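Local structure of ankyrin repeat domain-containing protein EMB506, chloroplastic (Arabidopsis thaliana, 6JD6) at residues A[148-153]-A[179-184]; A[214-219]-A[245-250]. The protein takes part in the initial differentiation of the proplastid during embryo development and is needed for correct cotyledon and leaf margin development. All blocks are in the same frame, centred on the assembly; numbering follows the deposited sequence.

Contact 1: A[148-153]-A[179-184]; sequences ALHKAI and AAPIHY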
# COMPACT_ATOMS: atom_id res chain seq x y z
N ALA A 148 8.40 -6.61 -3.05
CA ALA A 148 8.53 -5.47 -2.15
C ALA A 148 8.41 -4.15 -2.92
O ALA A 148 7.91 -3.16 -2.38
CB ALA A 148 9.84 -5.53 -1.40
N LEU A 149 8.89 -4.13 -4.16
CA LEU A 149 8.80 -2.94 -5.00
C LEU A 149 7.34 -2.56 -5.26
O LEU A 149 6.96 -1.40 -5.10
CB LEU A 149 9.55 -3.12 -6.32
CG LEU A 149 9.53 -1.93 -7.28
CD1 LEU A 149 10.18 -0.71 -6.64
CD2 LEU A 149 10.21 -2.27 -8.61
N HIS A 150 6.53 -3.53 -5.68
CA HIS A 150 5.10 -3.31 -5.89
C HIS A 150 4.48 -2.67 -4.65
O HIS A 150 3.78 -1.66 -4.74
CB HIS A 150 4.37 -4.63 -6.15
CG HIS A 150 4.56 -5.18 -7.53
ND1 HIS A 150 5.26 -6.34 -7.78
CD2 HIS A 150 4.10 -4.76 -8.73
CE1 HIS A 150 5.24 -6.60 -9.07
NE2 HIS A 150 4.54 -5.65 -9.67
N LYS A 151 4.74 -3.27 -3.49
CA LYS A 151 4.14 -2.81 -2.24
C LYS A 151 4.63 -1.43 -1.83
O LYS A 151 3.84 -0.60 -1.36
CB LYS A 151 4.41 -3.80 -1.11
CG LYS A 151 3.22 -4.67 -0.81
CD LYS A 151 2.02 -3.83 -0.43
CE LYS A 151 0.76 -4.65 -0.56
NZ LYS A 151 0.88 -5.91 0.20
N ALA A 152 5.92 -1.19 -2.00
CA ALA A 152 6.51 0.10 -1.67
C ALA A 152 5.88 1.21 -2.50
O ALA A 152 5.74 2.34 -2.04
CB ALA A 152 8.02 0.06 -1.89
N ILE A 153 5.51 0.87 -3.73
CA ILE A 153 4.88 1.84 -4.63
C ILE A 153 3.43 2.05 -4.24
O ILE A 153 2.95 3.18 -4.17
CB ILE A 153 5.01 1.39 -6.09
CG1 ILE A 153 6.48 1.46 -6.53
CG2 ILE A 153 4.16 2.27 -6.99
CD1 ILE A 153 6.73 0.91 -7.90
N ALA A 179 -0.62 -6.31 -13.09
CA ALA A 179 -0.23 -4.93 -12.80
C ALA A 179 1.27 -4.80 -12.54
O ALA A 179 1.86 -5.55 -11.75
CB ALA A 179 -1.02 -4.40 -11.61
N ALA A 180 1.88 -3.84 -13.23
CA ALA A 180 3.31 -3.57 -13.11
C ALA A 180 3.54 -2.41 -12.15
O ALA A 180 2.60 -1.69 -11.81
CB ALA A 180 3.88 -3.25 -14.50
N PRO A 181 4.79 -2.21 -11.70
CA PRO A 181 5.10 -1.03 -10.87
C PRO A 181 4.61 0.30 -11.46
O PRO A 181 4.15 1.16 -10.71
CB PRO A 181 6.63 -1.06 -10.81
CG PRO A 181 6.95 -2.52 -10.83
CD PRO A 181 5.94 -3.14 -11.77
N ILE A 182 4.69 0.47 -12.78
CA ILE A 182 4.23 1.71 -13.39
C ILE A 182 2.71 1.93 -13.22
O ILE A 182 2.26 3.06 -13.04
CB ILE A 182 4.66 1.83 -14.88
CG1 ILE A 182 4.25 3.18 -15.48
CG2 ILE A 182 4.09 0.70 -15.71
CD1 ILE A 182 4.93 4.36 -14.84
N HIS A 183 1.93 0.84 -13.26
CA HIS A 183 0.48 0.92 -13.01
C HIS A 183 0.21 1.53 -11.63
O HIS A 183 -0.58 2.46 -11.48
CB HIS A 183 -0.16 -0.47 -13.05
CG HIS A 183 -0.45 -0.99 -14.43
ND1 HIS A 183 0.13 -2.14 -14.93
CD2 HIS A 183 -1.30 -0.55 -15.39
CE1 HIS A 183 -0.32 -2.37 -16.14
NE2 HIS A 183 -1.19 -1.42 -16.45
N TYR A 184 0.87 0.98 -10.61
CA TYR A 184 0.63 1.42 -9.24
C TYR A 184 1.18 2.82 -8.96
O TYR A 184 0.60 3.57 -8.18
CB TYR A 184 1.20 0.41 -8.24
CG TYR A 184 0.47 -0.92 -8.23
CD1 TYR A 184 -0.87 -0.99 -7.87
CD2 TYR A 184 1.13 -2.10 -8.54
CE1 TYR A 184 -1.53 -2.21 -7.85
CE2 TYR A 184 0.47 -3.32 -8.52
CZ TYR A 184 -0.86 -3.36 -8.18
OH TYR A 184 -1.51 -4.58 -8.15
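Ile153 reaches across to Pro181 and Tyr184 with two different branches. Its CD1 lies 3.5 Å from Pro181 CB, while CG2 sits 3.7 Å from Tyr184 CB. The first torsion divides the work: CG1 is anti to the carbonyl carbon (chi1 -68°) and carries CD1 to the proline, leaving CG2 for the tyrosine. The side chains of Ile153 and Tyr184 cross at about a right angle, and the methyl meets CB of the tyrosine, at the base of its side chain. Leu149 adds a lighter touch at the next atom of the proline ring, with CD2 4.0 Å from Pro181 CG.

His150 lies beside them. Its ring passes Pro181 at a slant, and NE2 comes within 3.6 Å of Pro181 CD. His150 CD2 also approaches the edge of the Tyr184 ring, 3.9 Å from CE2. The two nitrogens of His150 are engaged at once: ND1 with Thr147 N, and NE2 with Leu173 O. These bonds fix the rotation of the imidazole. Tyr184 is anchored at its hydroxyl by Asp175, and a basic side chain of another protein chain also bonds there.

Within 179-184, Ala180 N donates to His183 ND1 at 3.0 Å. The bond is almost straight (175°) and lies in the imidazole plane. It ties the N-cap residue to the first turn. Ala180-Pro181-Ile182-His183 is a variant of the TPLH motif of ankyrin repeats.

The contact joins helix 148-154 of ANK 2 to helix 181-187 of ANK 3. Helix 158-166 packs on Leu149 and Ile153, helix 191-199 packs on Ile182, and helix 214-220 continues the row beyond Ile182 and His183.

Contact 2: A[214-219]-A[245-250]; sequences PLHIAV and KLALDL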
# COMPACT_ATOMS: atom_id res chain seq x y z
N PRO A 214 -1.21 2.15 -18.01
CA PRO A 214 -1.01 3.30 -17.12
C PRO A 214 -1.74 4.57 -17.58
O PRO A 214 -2.19 5.34 -16.73
CB PRO A 214 0.51 3.51 -17.16
CG PRO A 214 1.05 2.15 -17.40
CD PRO A 214 0.07 1.48 -18.33
N LEU A 215 -1.85 4.78 -18.89
CA LEU A 215 -2.58 5.93 -19.41
C LEU A 215 -4.05 5.92 -18.98
O LEU A 215 -4.60 6.96 -18.62
CB LEU A 215 -2.48 6.01 -20.94
CG LEU A 215 -3.09 7.27 -21.57
CD1 LEU A 215 -2.40 8.51 -21.02
CD2 LEU A 215 -3.00 7.24 -23.10
N HIS A 216 -4.67 4.74 -19.02
CA HIS A 216 -6.05 4.56 -18.55
C HIS A 216 -6.19 4.98 -17.08
O HIS A 216 -7.10 5.73 -16.72
CB HIS A 216 -6.51 3.10 -18.72
CG HIS A 216 -6.76 2.70 -20.14
ND1 HIS A 216 -5.94 1.83 -20.83
CD2 HIS A 216 -7.75 3.04 -21.00
CE1 HIS A 216 -6.42 1.66 -22.05
NE2 HIS A 216 -7.51 2.38 -22.18
N ILE A 217 -5.29 4.49 -16.24
CA ILE A 217 -5.32 4.81 -14.82
C ILE A 217 -5.05 6.29 -14.56
O ILE A 217 -5.67 6.90 -13.69
CB ILE A 217 -4.31 3.95 -14.02
CG1 ILE A 217 -4.53 2.46 -14.30
CG2 ILE A 217 -4.43 4.24 -12.52
CD1 ILE A 217 -3.52 1.57 -13.60
N ALA A 218 -4.11 6.87 -15.31
CA ALA A 218 -3.78 8.29 -15.17
C ALA A 218 -5.01 9.16 -15.41
O ALA A 218 -5.32 10.05 -14.62
CB ALA A 218 -2.65 8.67 -16.12
N VAL A 219 -5.70 8.88 -16.51
CA VAL A 219 -6.93 9.59 -16.84
C VAL A 219 -8.04 9.34 -15.80
O VAL A 219 -8.77 10.25 -15.43
CB VAL A 219 -7.41 9.21 -18.26
CG1 VAL A 219 -8.72 9.89 -18.58
CG2 VAL A 219 -6.34 9.60 -19.29
N LYS A 245 -12.55 0.27 -24.19
CA LYS A 245 -12.45 1.66 -23.74
C LYS A 245 -11.10 2.30 -24.07
O LYS A 245 -10.04 1.75 -23.75
CB LYS A 245 -12.67 1.76 -22.23
CG LYS A 245 -13.93 1.10 -21.71
CD LYS A 245 -13.86 1.05 -20.18
CE LYS A 245 -15.04 0.32 -19.56
NZ LYS A 245 -14.88 0.26 -18.08
N LEU A 246 -11.14 3.47 -24.69
CA LEU A 246 -9.96 4.31 -24.87
C LEU A 246 -9.78 5.16 -23.63
O LEU A 246 -10.73 5.38 -22.88
CB LEU A 246 -10.14 5.24 -26.07
CG LEU A 246 -10.10 4.63 -27.47
CD1 LEU A 246 -10.55 5.66 -28.50
CD2 LEU A 246 -8.71 4.12 -27.78
N ALA A 247 -8.56 5.65 -23.41
CA ALA A 247 -8.33 6.64 -22.36
C ALA A 247 -9.25 7.85 -22.59
O ALA A 247 -9.74 8.46 -21.64
CB ALA A 247 -6.87 7.08 -22.33
N LEU A 248 -9.49 8.16 -23.86
CA LEU A 248 -10.43 9.21 -24.24
C LEU A 248 -11.81 9.01 -23.61
O LEU A 248 -12.43 9.96 -23.14
CB LEU A 248 -10.56 9.29 -25.76
CG LEU A 248 -11.56 10.31 -26.30
CD1 LEU A 248 -11.15 11.72 -25.88
CD2 LEU A 248 -11.68 10.21 -27.81
N ASP A 249 -12.28 7.76 -23.61
CA ASP A 249 -13.57 7.44 -23.00
C ASP A 249 -13.56 7.73 -21.50
O ASP A 249 -14.54 8.24 -20.95
CB ASP A 249 -13.94 5.98 -23.26
CG ASP A 249 -14.14 5.69 -24.73
OD1 ASP A 249 -14.81 6.50 -25.40
OD2 ASP A 249 -13.62 4.66 -25.22
N LEU A 250 -12.45 7.41 -20.84
CA LEU A 250 -12.32 7.67 -19.40
C LEU A 250 -12.28 9.16 -19.11
O LEU A 250 -12.73 9.61 -18.06
CB LEU A 250 -11.06 7.00 -18.84
CG LEU A 250 -11.02 5.47 -18.88
CD1 LEU A 250 -9.86 4.93 -18.07
CD2 LEU A 250 -12.32 4.89 -18.39
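His216 donates from NE2 to Lys245 O at 3.0 Å. The bond is bent (139° at the hydrogen), and the donor stands 33° off the carbonyl plane. Leu250 CD1 lies near the ring plane, at the imidazole edge, and is 3.9 Å from His216 CB on the same side chain. CG1 of Val219 stands anti to the backbone nitrogen (chi1 177°), which brings that methyl 3.7 Å from Leu250 CB. Ala247 is small enough to sit close: its CB lies 3.9 Å from Leu215 CG.

Behind this layer, Thr213 N bonds His216 ND1, so the ring is held at both nitrogens. With an alanine here in place of His216, Lys245 O and Thr213 N would probably lose these partners, and a gap would be likely to open beside Leu250. Asp249 OD2 accepts from Leu246 N at 2.8 Å, reaching back to the N-cap of helix 247-252. Arg222 NH1 bonds both Val219 O and Leu250 O, joining the two helices further along. Leu267 of helix 260-269 covers Val219 and Ala247.

Thr213-Pro214-Leu215-His216 is the TPLH motif of ankyrin repeats, whose histidine characteristically ties its own helix start to the next repeat's backbone.

How the contacts relate
Contact 1 and contact 2 join successive repeats of one ankyrin array, ANK 2 to ANK 3 and then ANK 4 to ANK 5. They come in series along the chain, and their centres lie about 19 Å apart. Contact 1 is near the middle of the chain, contact 2 about 21 Å from its centre, toward the C-terminal end. The interface between them is formed by helices 181-187 and 214-220. There His183 CD2 packs 3.6 Å from Ile217 CD1, and Ile182 meets Pro214. Four consecutive repeats thus stack through their first helices, so a similar contact recurs along the array and makes it a continuous, elongated domain.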